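Leucine aminopeptidase 1 (Caenorhabditis elegans, PDB 2HC9) releases N-terminal amino acids, preferably leucine, from peptides as a zinc-dependent M17 aminopeptidase, and probably serves as a digestive enzyme. Local coordinates at residues A[167-172]-A[286-291]; A[175-180]-A[278-283]; A[358-363]-A[469-474]; A[393-398]-A[476-481]. The protein carries 1 engineered substitution. One frame throughout, in Å; residues are numbered along the deposited sequence.

In the fold
Contacts 1 and 2 both join helices 157-178 and 277-290, their centres about 12 Å apart, with contact 2 nested in the loop that contact 1 closes. Both close before contacts 3 and 4 open. These last two cross along the chain and share helix 473-480, which packs on the first pair of helices. Contact 3, its centre about 9 Å from that of contact 2, ties this helix's N-terminal end to strand 356-361 of the catalytic sheet; contact 4, its centre about 18 Å from that of contact 2, sets it against helix 383-396. Together they tie the helices to the sheet that leads to the zinc site.

Contact 1: residues A[167-172]-A[286-291]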
loop_
_atom_site.group_PDB
_atom_site.type_symbol
_atom_site.label_atom_id
_atom_site.label_comp_id
_atom_site.label_asym_id
_atom_site.label_seq_id
_atom_site.Cartn_x
_atom_site.Cartn_y
_atom_site.Cartn_z
ATOM N N SER A 167 35.769 -2.468 -26.974
ATOM C CA SER A 167 34.451 -2.276 -27.577
ATOM C C SER A 167 33.665 -3.578 -27.630
ATOM O O SER A 167 32.473 -3.597 -27.333
ATOM C CB SER A 167 34.564 -1.686 -28.988
ATOM O OG SER A 167 35.127 -0.384 -28.955
ATOM N N GLU A 168 34.326 -4.657 -28.032
ATOM C CA GLU A 168 33.671 -5.968 -28.073
ATOM C C GLU A 168 33.281 -6.420 -26.671
ATOM O O GLU A 168 32.184 -6.924 -26.465
ATOM C CB GLU A 168 34.576 -7.004 -28.765
ATOM C CG GLU A 168 34.068 -8.465 -28.680
ATOM C CD GLU A 168 32.817 -8.763 -29.535
ATOM O OE1 GLU A 168 32.186 -7.856 -30.106
ATOM O OE2 GLU A 168 32.441 -9.948 -29.623
ATOM N N SER A 169 34.167 -6.226 -25.697
ATOM C CA SER A 169 33.873 -6.700 -24.332
ATOM C C SER A 169 32.667 -5.931 -23.772
ATOM O O SER A 169 31.790 -6.524 -23.123
ATOM C CB SER A 169 35.096 -6.516 -23.437
ATOM O OG SER A 169 35.997 -7.606 -23.580
ATOM N N VAL A 170 32.626 -4.627 -24.046
ATOM C CA VAL A 170 31.504 -3.757 -23.654
ATOM C C VAL A 170 30.207 -4.250 -24.291
ATOM O O VAL A 170 29.198 -4.498 -23.591
ATOM C CB VAL A 170 31.784 -2.250 -23.997
ATOM C CG1 VAL A 170 30.504 -1.400 -23.846
ATOM C CG2 VAL A 170 32.923 -1.706 -23.072
ATOM N N ARG A 171 30.229 -4.442 -25.614
ATOM C CA ARG A 171 29.006 -4.896 -26.317
ATOM C C ARG A 171 28.575 -6.311 -25.943
ATOM O O ARG A 171 27.379 -6.603 -25.910
ATOM C CB ARG A 171 29.174 -4.760 -27.830
ATOM C CG ARG A 171 29.320 -3.305 -28.257
ATOM C CD ARG A 171 29.604 -3.218 -29.770
ATOM N NE ARG A 171 28.433 -3.557 -30.585
ATOM C CZ ARG A 171 28.457 -4.326 -31.679
ATOM N NH1 ARG A 171 29.590 -4.923 -32.103
ATOM N NH2 ARG A 171 27.329 -4.522 -32.346
ATOM N N GLU A 172 29.541 -7.184 -25.667
ATOM C CA GLU A 172 29.231 -8.536 -25.186
ATOM C C GLU A 172 28.574 -8.536 -23.802
ATOM O O GLU A 172 27.591 -9.244 -23.571
ATOM C CB GLU A 172 30.507 -9.402 -25.137
ATOM C CG GLU A 172 30.970 -9.883 -26.556
ATOM C CD GLU A 172 29.998 -10.895 -27.123
ATOM O OE1 GLU A 172 30.138 -12.088 -26.770
ATOM O OE2 GLU A 172 29.046 -10.488 -27.835
ATOM N N TYR A 286 37.775 -9.934 -17.908
ATOM C CA TYR A 286 38.787 -10.982 -17.936
ATOM C C TYR A 286 39.223 -11.201 -19.383
ATOM O O TYR A 286 40.415 -11.267 -19.672
ATOM C CB TYR A 286 38.188 -12.263 -17.349
ATOM C CG TYR A 286 39.080 -13.493 -17.380
ATOM C CD1 TYR A 286 39.938 -13.772 -16.315
ATOM C CD2 TYR A 286 39.048 -14.389 -18.471
ATOM C CE1 TYR A 286 40.736 -14.887 -16.309
ATOM C CE2 TYR A 286 39.852 -15.539 -18.474
ATOM C CZ TYR A 286 40.684 -15.780 -17.383
ATOM O OH TYR A 286 41.490 -16.891 -17.350
ATOM N N SER A 287 38.248 -11.323 -20.278
ATOM C CA SER A 287 38.533 -11.512 -21.698
ATOM C C SER A 287 39.430 -10.396 -22.268
ATOM O O SER A 287 40.460 -10.674 -22.894
ATOM C CB SER A 287 37.235 -11.610 -22.487
ATOM O OG SER A 287 37.481 -11.705 -23.889
ATOM N N ALA A 288 39.056 -9.147 -22.038
ATOM C CA ALA A 288 39.847 -8.007 -22.581
ATOM C C ALA A 288 41.290 -7.986 -22.020
ATOM O O ALA A 288 42.254 -7.744 -22.755
ATOM C CB ALA A 288 39.134 -6.683 -22.280
ATOM N N LEU A 289 41.444 -8.261 -20.722
ATOM C CA LEU A 289 42.766 -8.237 -20.086
ATOM C C LEU A 289 43.641 -9.380 -20.600
ATOM O O LEU A 289 44.825 -9.189 -20.864
ATOM C CB LEU A 289 42.636 -8.341 -18.563
ATOM C CG LEU A 289 42.048 -7.069 -17.899
ATOM C CD1 LEU A 289 41.600 -7.339 -16.428
ATOM C CD2 LEU A 289 43.020 -5.894 -17.962
ATOM N N VAL A 290 43.071 -10.577 -20.683
ATOM C CA VAL A 290 43.864 -11.769 -21.036
ATOM C C VAL A 290 44.282 -11.719 -22.514
ATOM O O VAL A 290 45.313 -12.284 -22.899
ATOM C CB VAL A 290 43.137 -13.099 -20.631
ATOM C CG1 VAL A 290 43.877 -14.340 -21.193
ATOM C CG2 VAL A 290 43.103 -13.205 -19.094
ATOM N N LYS A 291 43.513 -10.997 -23.330
ATOM C CA LYS A 291 43.872 -10.813 -24.739
ATOM C C LYS A 291 45.121 -9.963 -24.911
ATOM O O LYS A 291 45.709 -9.912 -26.004
ATOM C CB LYS A 291 42.709 -10.199 -25.519
ATOM C CG LYS A 291 41.561 -11.166 -25.769
ATOM C CD LYS A 291 40.377 -10.412 -26.360
ATOM C CE LYS A 291 39.270 -11.372 -26.772
ATOM N NZ LYS A 291 39.695 -12.183 -27.941
HETATM O O HOH W 1 35.399 -10.542 -25.288
#
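With chi1 at -84°, Ser-169 holds its OG opposite its own carbonyl carbon and beside its backbone N, and this rotation lays the hydroxyl against the methyl of Ala-288 on the next helix, 3.5 Å from OG of Ser-169 to CB of Ala-288. Ser-287 is turned differently: its OG stands anti to the backbone N (chi1 176°), which leaves CB as the atom facing Ser-169 OG, at 4.3 Å, and turns the hydroxyl toward the groove between the helices. A water sits there, 2.8 Å from Ser-287 OG, and donates a weak bond of 3.4 Å to Ser-169 OG. The stronger partner of the Ser-169 hydroxyl is the backbone carbonyl of Glu-284, one turn before Ala-288, so a direct side-chain-to-backbone bond also joins the two helices.

The small residues let the backbones come close, with the CA atoms of Ser-169 and Ala-288 6.4 Å apart. Pro-473, at the start of helix 473-480, packs on Ser-169. Away from the contact, Tyr-286, Leu-289 and Val-290 of helix 277-290 lean on strand 297-307 of the catalytic sheet, whereas Ser-167 and Arg-171 of helix 157-178 touch strand 3-8 of the N-terminal sheet; this contact joins the two layers.

What meets here is a buried meeting of small residues, with one hydroxyl pressed on a methyl and fastened to a carbonyl of the opposing helix. Its hold therefore probably owes more to close fit and that bond, helped by the water, than to any large hydrocarbon surface.

Contact 2: residues A[175-180]-A[278-283]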
loop_
_atom_site.group_PDB
_atom_site.type_symbol
_atom_site.label_atom_id
_atom_site.label_comp_id
_atom_site.label_asym_id
_atom_site.label_seq_id
_atom_site.Cartn_x
_atom_site.Cartn_y
_atom_site.Cartn_z
ATOM N N ARG A 175 25.085 -7.367 -24.396
ATOM C CA ARG A 175 24.296 -8.425 -25.052
ATOM C C ARG A 175 23.805 -9.479 -24.054
ATOM O O ARG A 175 22.623 -9.900 -24.083
ATOM C CB ARG A 175 25.142 -9.126 -26.145
ATOM C CG ARG A 175 24.419 -10.354 -26.766
ATOM C CD ARG A 175 25.278 -11.061 -27.825
ATOM N NE ARG A 175 26.497 -11.674 -27.289
ATOM C CZ ARG A 175 26.555 -12.836 -26.618
ATOM N NH1 ARG A 175 25.462 -13.549 -26.355
ATOM N NH2 ARG A 175 27.724 -13.299 -26.217
ATOM N N LEU A 176 24.721 -9.928 -23.190
ATOM C CA LEU A 176 24.394 -10.945 -22.193
ATOM C C LEU A 176 23.295 -10.400 -21.267
ATOM O O LEU A 176 22.342 -11.092 -20.950
ATOM C CB LEU A 176 25.655 -11.351 -21.392
ATOM C CG LEU A 176 26.730 -12.088 -22.247
ATOM C CD1 LEU A 176 28.020 -12.237 -21.406
ATOM C CD2 LEU A 176 26.211 -13.463 -22.655
ATOM N N ILE A 177 23.437 -9.142 -20.862
ATOM C CA ILE A 177 22.449 -8.493 -19.994
ATOM C C ILE A 177 21.090 -8.362 -20.675
ATOM O O ILE A 177 20.061 -8.641 -20.046
ATOM C CB ILE A 177 22.977 -7.121 -19.511
ATOM C CG1 ILE A 177 24.098 -7.369 -18.477
ATOM C CG2 ILE A 177 21.825 -6.207 -18.935
ATOM C CD1 ILE A 177 24.924 -6.103 -18.172
ATOM N N ASP A 178 21.073 -7.958 -21.953
ATOM C CA ASP A 178 19.792 -7.658 -22.650
ATOM C C ASP A 178 19.017 -8.919 -23.025
ATOM O O ASP A 178 17.824 -8.843 -23.273
ATOM C CB ASP A 178 20.046 -6.887 -23.955
ATOM C CG ASP A 178 20.604 -5.487 -23.727
ATOM O OD1 ASP A 178 20.491 -4.966 -22.595
ATOM O OD2 ASP A 178 21.131 -4.902 -24.702
ATOM N N THR A 179 19.709 -10.055 -23.107
ATOM C CA THR A 179 19.087 -11.314 -23.557
ATOM C C THR A 179 18.108 -11.777 -22.459
ATOM O O THR A 179 18.468 -11.838 -21.295
ATOM C CB THR A 179 20.173 -12.426 -23.799
ATOM O OG1 THR A 179 21.154 -11.954 -24.748
ATOM C CG2 THR A 179 19.565 -13.715 -24.304
ATOM N N PRO A 180 16.859 -12.094 -22.832
ATOM C CA PRO A 180 15.912 -12.545 -21.809
ATOM C C PRO A 180 16.341 -13.876 -21.221
ATOM O O PRO A 180 17.029 -14.643 -21.880
ATOM C CB PRO A 180 14.609 -12.730 -22.579
ATOM C CG PRO A 180 15.012 -12.927 -24.013
ATOM C CD PRO A 180 16.271 -12.086 -24.186
ATOM N N GLY A 278 26.804 -8.339 -13.202
ATOM C CA GLY A 278 28.124 -8.482 -12.570
ATOM C C GLY A 278 28.966 -9.595 -13.192
ATOM O O GLY A 278 30.154 -9.410 -13.476
ATOM N N ALA A 279 28.368 -10.773 -13.357
ATOM C CA ALA A 279 29.072 -11.914 -13.962
ATOM C C ALA A 279 29.453 -11.585 -15.388
ATOM O O ALA A 279 30.571 -11.897 -15.818
ATOM C CB ALA A 279 28.188 -13.156 -13.959
ATOM N N ALA A 280 28.530 -10.976 -16.138
ATOM C CA ALA A 280 28.843 -10.610 -17.538
ATOM C C ALA A 280 30.022 -9.645 -17.581
ATOM O O ALA A 280 30.935 -9.784 -18.410
ATOM C CB ALA A 280 27.605 -9.968 -18.217
ATOM N N GLY A 281 29.995 -8.635 -16.719
ATOM C CA GLY A 281 31.059 -7.609 -16.744
ATOM C C GLY A 281 32.414 -8.169 -16.322
ATOM O O GLY A 281 33.445 -7.823 -16.921
ATOM N N MET A 282 32.431 -9.057 -15.327
ATOM C CA MET A 282 33.697 -9.688 -14.889
ATOM C C MET A 282 34.260 -10.611 -15.983
ATOM O O MET A 282 35.466 -10.585 -16.274
ATOM C CB MET A 282 33.519 -10.481 -13.577
ATOM C CG MET A 282 33.278 -9.581 -12.323
ATOM S SD MET A 282 34.426 -8.181 -12.245
ATOM C CE MET A 282 34.905 -8.162 -10.508
ATOM N N LEU A 283 33.384 -11.414 -16.580
ATOM C CA LEU A 283 33.770 -12.298 -17.695
ATOM C C LEU A 283 34.403 -11.515 -18.840
ATOM O O LEU A 283 35.457 -11.909 -19.388
ATOM C CB LEU A 283 32.521 -13.027 -18.220
ATOM C CG LEU A 283 32.740 -13.911 -19.457
ATOM C CD1 LEU A 283 33.752 -15.007 -19.098
ATOM C CD2 LEU A 283 31.427 -14.465 -20.018
#
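The carbonyl oxygen of Arg-175, one residue before the Leu-176 that packs on Ala-280, is gripped twice by Thr-179. The hydroxyl OG1 of Thr-179 donates to O of Arg-175 at 2.6 Å, from 35° above the carbonyl plane, and the backbone N of Thr-179 adds a weak bond. This finishes the last turn of helix 157-178, since Thr-179 is where the chain leaves helical geometry.

The contact itself is purely apolar. Leu-176 has CG opposite its carbonyl carbon (chi1 -66°), which carries CD1 across to the neighbouring helix, 3.9 Å from CB of Ala-280. The Leu-176 CB lies at 4.0 Å from that same Ala-280 CB, so the leucine flanks the methyl along its length. CG1 of Ile-177 approaches the Ala-280 CB more loosely, at 4.4 Å. One turn on, CD2 of Leu-283 meets CD1 of Leu-176 at 4.3 Å. A methyl as small as that of Ala-280 lets the CA atoms of Leu-176 and Ala-280 approach to 6.4 Å.

The Ile-177 side chain is about 9 Å from that of zinc ligand Asp-275, placing this packing near the metal site. Just past the helix end, Pro-180 packs on Asp-317 of a neighbouring subunit. Helix 186-199 borders the pair, its Val-196 touching Leu-283 and its Glu-192 touching Leu-176 and pairing with Arg-175. Met-282 reaches from helix 277-290 to strand 356-361, so this helix lies between the catalytic sheet and helix 157-178.

Contact 3: residues A[358-363]-A[469-474]; sequences FDMATL and TGYGPA
Met-360 brings its sulfur to the edge of the Tyr-471 ring, where SD lies 5.3 Å from the ring centroid and 88° off the normal, almost in the ring plane. The approach is even: SD of Met-360 is 4.2 Å from both CD2 and CE2 of Tyr-471, a Met-aromatic contact of the edge type. The Met-360 chain runs extended from the strand and bends only at chi3 (71°), which turns the terminal methyl off the ring and onto the backbone. There CE of Met-360 rests 3.9 Å from CA of Gly-472.

Gly-472 is the N-cap residue of helix 473-480, and a side chain on it would collide with that methyl. Its N is bound by Asp-398, while the phenol OH of Tyr-471 bonds the carbonyl of Leu-399, which probably helps hold the ring in place. The same methyl also touches the carbonyl oxygen of Gly-278 and CA of Gly-281 on helix 277-290. An alanine in place of Met-360 is likely to leave a gap between strand and helix start, with the ring edge and Gly-472 CA losing their cover.

Strand 356-361 runs on into the active site: Thr-362 bonds the zinc ligand Asp-275, and Leu-363 lines the bicarbonate pocket. With the sulfur set against the rim of the ring, the contact is consistent with a weak attraction to the slightly positive ring hydrogens, added to ordinary dispersion in a buried setting.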
loop_
_atom_site.group_PDB
_atom_site.type_symbol
_atom_site.label_atom_id
_atom_site.label_comp_id
_atom_site.label_asym_id
_atom_site.label_seq_id
_atom_site.Cartn_x
_atom_site.Cartn_y
_atom_site.Cartn_z
ATOM N N PHE A 358 38.095 -9.055 -6.015
ATOM C CA PHE A 358 37.035 -8.122 -6.404
ATOM C C PHE A 358 35.775 -8.924 -6.574
ATOM O O PHE A 358 35.795 -9.998 -7.173
ATOM C CB PHE A 358 37.362 -7.440 -7.750
ATOM C CG PHE A 358 38.587 -6.581 -7.716
ATOM C CD1 PHE A 358 38.506 -5.254 -7.292
ATOM C CD2 PHE A 358 39.810 -7.076 -8.173
ATOM C CE1 PHE A 358 39.634 -4.427 -7.289
ATOM C CE2 PHE A 358 40.961 -6.266 -8.175
ATOM C CZ PHE A 358 40.870 -4.934 -7.715
ATOM N N ASP A 359 34.659 -8.399 -6.086
ATOM C CA ASP A 359 33.378 -8.975 -6.465
ATOM C C ASP A 359 32.512 -7.850 -7.006
ATOM O O ASP A 359 32.569 -6.727 -6.506
ATOM C CB ASP A 359 32.728 -9.768 -5.298
ATOM C CG ASP A 359 32.088 -8.870 -4.250
ATOM O OD1 ASP A 359 32.710 -8.642 -3.187
ATOM O OD2 ASP A 359 30.949 -8.396 -4.486
ATOM N N MET A 360 31.768 -8.123 -8.072
ATOM C CA MET A 360 30.956 -7.086 -8.685
ATOM C C MET A 360 29.583 -7.677 -8.929
ATOM O O MET A 360 29.460 -8.819 -9.389
ATOM C CB MET A 360 31.572 -6.647 -10.012
ATOM C CG MET A 360 30.833 -5.471 -10.660
ATOM S SD MET A 360 31.653 -4.694 -12.081
ATOM C CE MET A 360 31.510 -5.956 -13.388
ATOM N N ALA A 361 28.548 -6.902 -8.630
ATOM C CA ALA A 361 27.191 -7.447 -8.575
ATOM C C ALA A 361 26.180 -6.342 -8.781
ATOM O O ALA A 361 26.356 -5.236 -8.287
ATOM C CB ALA A 361 26.931 -8.097 -7.233
ATOM N N THR A 362 25.081 -6.685 -9.453
ATOM C CA THR A 362 23.872 -5.853 -9.422
ATOM C C THR A 362 23.129 -6.222 -8.136
ATOM O O THR A 362 22.212 -7.045 -8.156
ATOM C CB THR A 362 22.972 -6.133 -10.659
ATOM O OG1 THR A 362 22.726 -7.534 -10.736
ATOM C CG2 THR A 362 23.667 -5.711 -11.930
ATOM N N LEU A 363 23.559 -5.665 -7.002
ATOM C CA LEU A 363 23.239 -6.299 -5.733
ATOM C C LEU A 363 21.958 -5.754 -5.109
ATOM O O LEU A 363 21.109 -6.525 -4.674
ATOM C CB LEU A 363 24.427 -6.230 -4.735
ATOM C CG LEU A 363 24.308 -7.286 -3.621
ATOM C CD1 LEU A 363 24.401 -8.735 -4.173
ATOM C CD2 LEU A 363 25.407 -7.045 -2.583
ATOM N N THR A 469 24.426 -1.196 -20.100
ATOM C CA THR A 469 25.501 -0.268 -20.498
ATOM C C THR A 469 26.804 -0.990 -20.835
ATOM O O THR A 469 27.726 -0.394 -21.410
ATOM C CB THR A 469 25.804 0.732 -19.367
ATOM O OG1 THR A 469 26.035 -0.005 -18.146
ATOM C CG2 THR A 469 24.626 1.714 -19.173
ATOM N N GLY A 470 26.932 -2.253 -20.421
ATOM C CA GLY A 470 28.229 -2.913 -20.540
ATOM C C GLY A 470 29.290 -2.407 -19.566
ATOM O O GLY A 470 30.474 -2.369 -19.888
ATOM N N TYR A 471 28.848 -2.001 -18.373
ATOM C CA TYR A 471 29.746 -1.564 -17.298
ATOM C C TYR A 471 30.656 -2.699 -16.846
ATOM O O TYR A 471 30.210 -3.856 -16.682
ATOM C CB TYR A 471 28.879 -1.116 -16.117
ATOM C CG TYR A 471 29.619 -0.464 -14.972
ATOM C CD1 TYR A 471 29.598 0.927 -14.809
ATOM C CD2 TYR A 471 30.294 -1.244 -14.027
ATOM C CE1 TYR A 471 30.259 1.541 -13.716
ATOM C CE2 TYR A 471 30.954 -0.665 -12.952
ATOM C CZ TYR A 471 30.934 0.708 -12.802
ATOM O OH TYR A 471 31.570 1.243 -11.709
ATOM N N GLY A 472 31.930 -2.369 -16.616
ATOM C CA GLY A 472 32.838 -3.319 -15.977
ATOM C C GLY A 472 34.142 -3.503 -16.762
ATOM O O GLY A 472 35.202 -3.284 -16.207
ATOM N N PRO A 473 34.066 -3.921 -18.047
ATOM C CA PRO A 473 35.308 -4.054 -18.844
ATOM C C PRO A 473 36.173 -2.781 -18.905
ATOM O O PRO A 473 37.397 -2.868 -18.773
ATOM C CB PRO A 473 34.803 -4.444 -20.241
ATOM C CG PRO A 473 33.463 -5.183 -19.947
ATOM C CD PRO A 473 32.872 -4.418 -18.778
ATOM N N ALA A 474 35.561 -1.617 -19.069
ATOM C CA ALA A 474 36.361 -0.385 -19.150
ATOM C C ALA A 474 37.005 -0.112 -17.788
ATOM O O ALA A 474 38.193 0.180 -17.716
ATOM C CB ALA A 474 35.515 0.804 -19.621
#

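Contact 4: residues A[393-398]-A[476-481]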
loop_
_atom_site.group_PDB
_atom_site.type_symbol
_atom_site.label_atom_id
_atom_site.label_comp_id
_atom_site.label_asym_id
_atom_site.label_seq_id
_atom_site.Cartn_x
_atom_site.Cartn_y
_atom_site.Cartn_z
ATOM N N GLY A 393 37.706 4.610 -12.287
ATOM C CA GLY A 393 36.347 4.990 -12.734
ATOM C C GLY A 393 36.356 6.268 -13.554
ATOM O O GLY A 393 35.657 6.364 -14.571
ATOM N N LYS A 394 37.136 7.248 -13.107
ATOM C CA LYS A 394 37.237 8.530 -13.791
ATOM C C LYS A 394 37.908 8.354 -15.157
ATOM O O LYS A 394 37.448 8.913 -16.149
ATOM C CB LYS A 394 37.989 9.567 -12.945
ATOM C CG LYS A 394 37.138 10.111 -11.765
ATOM C CD LYS A 394 37.854 11.295 -11.121
ATOM C CE LYS A 394 37.367 11.591 -9.699
ATOM N NZ LYS A 394 35.978 12.047 -9.705
ATOM N N ALA A 395 38.965 7.542 -15.197
ATOM C CA ALA A 395 39.727 7.359 -16.439
ATOM C C ALA A 395 38.981 6.503 -17.459
ATOM O O ALA A 395 39.220 6.641 -18.650
ATOM C CB ALA A 395 41.105 6.766 -16.147
ATOM N N SER A 396 38.102 5.611 -16.988
ATOM C CA SER A 396 37.391 4.649 -17.864
ATOM C C SER A 396 36.015 5.144 -18.264
ATOM O O SER A 396 35.470 4.666 -19.254
ATOM C CB SER A 396 37.197 3.291 -17.162
ATOM O OG SER A 396 36.465 3.439 -15.940
ATOM N N GLY A 397 35.445 6.068 -17.489
ATOM C CA GLY A 397 34.013 6.376 -17.598
ATOM C C GLY A 397 33.029 5.427 -16.910
ATOM O O GLY A 397 31.829 5.716 -16.880
ATOM N N ASP A 398 33.525 4.326 -16.332
ATOM C CA ASP A 398 32.700 3.424 -15.510
ATOM C C ASP A 398 32.870 3.958 -14.070
ATOM O O ASP A 398 33.736 3.508 -13.334
ATOM C CB ASP A 398 33.222 1.976 -15.591
ATOM C CG ASP A 398 32.806 1.245 -16.875
ATOM O OD1 ASP A 398 32.092 1.826 -17.742
ATOM O OD2 ASP A 398 33.214 0.075 -17.022
ATOM N N PHE A 476 37.825 -2.212 -15.297
ATOM C CA PHE A 476 38.921 -3.112 -14.953
ATOM C C PHE A 476 40.093 -3.065 -15.916
ATOM O O PHE A 476 41.210 -3.366 -15.542
ATOM C CB PHE A 476 38.443 -4.538 -14.705
ATOM C CG PHE A 476 37.760 -4.685 -13.381
ATOM C CD1 PHE A 476 38.513 -4.780 -12.217
ATOM C CD2 PHE A 476 36.371 -4.628 -13.289
ATOM C CE1 PHE A 476 37.888 -4.855 -10.956
ATOM C CE2 PHE A 476 35.731 -4.725 -12.041
ATOM C CZ PHE A 476 36.497 -4.829 -10.873
ATOM N N SER A 477 39.829 -2.667 -17.151
ATOM C CA SER A 477 40.922 -2.421 -18.093
ATOM C C SER A 477 41.808 -1.295 -17.607
ATOM O O SER A 477 43.023 -1.406 -17.672
ATOM C CB SER A 477 40.367 -2.081 -19.475
ATOM O OG SER A 477 39.830 -3.266 -20.014
ATOM N N THR A 478 41.200 -0.217 -17.110
ATOM C CA THR A 478 41.988 0.919 -16.597
ATOM C C THR A 478 42.587 0.586 -15.249
ATOM O O THR A 478 43.728 0.946 -14.986
ATOM C CB THR A 478 41.252 2.311 -16.511
ATOM O OG1 THR A 478 40.090 2.237 -15.670
ATOM C CG2 THR A 478 40.876 2.848 -17.903
ATOM N N LEU A 479 41.844 -0.112 -14.399
ATOM C CA LEU A 479 42.369 -0.461 -13.065
ATOM C C LEU A 479 43.573 -1.422 -13.118
ATOM O O LEU A 479 44.586 -1.222 -12.408
ATOM C CB LEU A 479 41.258 -1.062 -12.182
ATOM C CG LEU A 479 41.675 -1.442 -10.745
ATOM C CD1 LEU A 479 42.050 -0.175 -9.979
ATOM C CD2 LEU A 479 40.507 -2.147 -10.058
ATOM N N LEU A 480 43.459 -2.451 -13.955
ATOM C CA LEU A 480 44.447 -3.530 -13.994
ATOM C C LEU A 480 45.289 -3.513 -15.278
ATOM O O LEU A 480 46.119 -4.398 -15.497
ATOM C CB LEU A 480 43.772 -4.889 -13.835
ATOM C CG LEU A 480 42.866 -5.074 -12.599
ATOM C CD1 LEU A 480 42.191 -6.441 -12.639
ATOM C CD2 LEU A 480 43.752 -4.968 -11.329
ATOM N N GLY A 481 45.066 -2.510 -16.121
ATOM C CA GLY A 481 45.758 -2.412 -17.418
ATOM C C GLY A 481 47.268 -2.222 -17.346
ATOM O O GLY A 481 47.968 -2.491 -18.320
#
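From CB outward, Ser-396 meets Thr-478 first with its carbon: CB of Ser-396 sits 3.4 Å from OG1 of Thr-478 and 3.8 Å from its CG2. The same CB also lies against the carbonyl oxygen of Ala-474, a turn earlier on helix 473-480. At the tip, OG is placed between its backbone N and carbonyl carbon (chi1 58°) and turns back into its own chain. It bonds the carbonyl of Ala-392 and accepts from the N of Asp-398 at 3.1 Å, with an N-H...O angle of 158°. That last bond makes an ST turn at the end of helix 383-396, where Gly-397 departs from the helix with positive phi. An alanine at Ser-396 would leave the Asp-398 N without this acceptor and probably let the turn shift, loosening a carboxylate that binds the N of Leu-475 and pairs with Arg-129.

In one of its two conformers Thr-478 has OG1 within hydrogen-bonding distance of the carbonyls of Ala-392 and Leu-475. Its CG2 covers Ala-395, 4.3 Å from the Ala-395 CB, at the partly exposed margin of the helix pair.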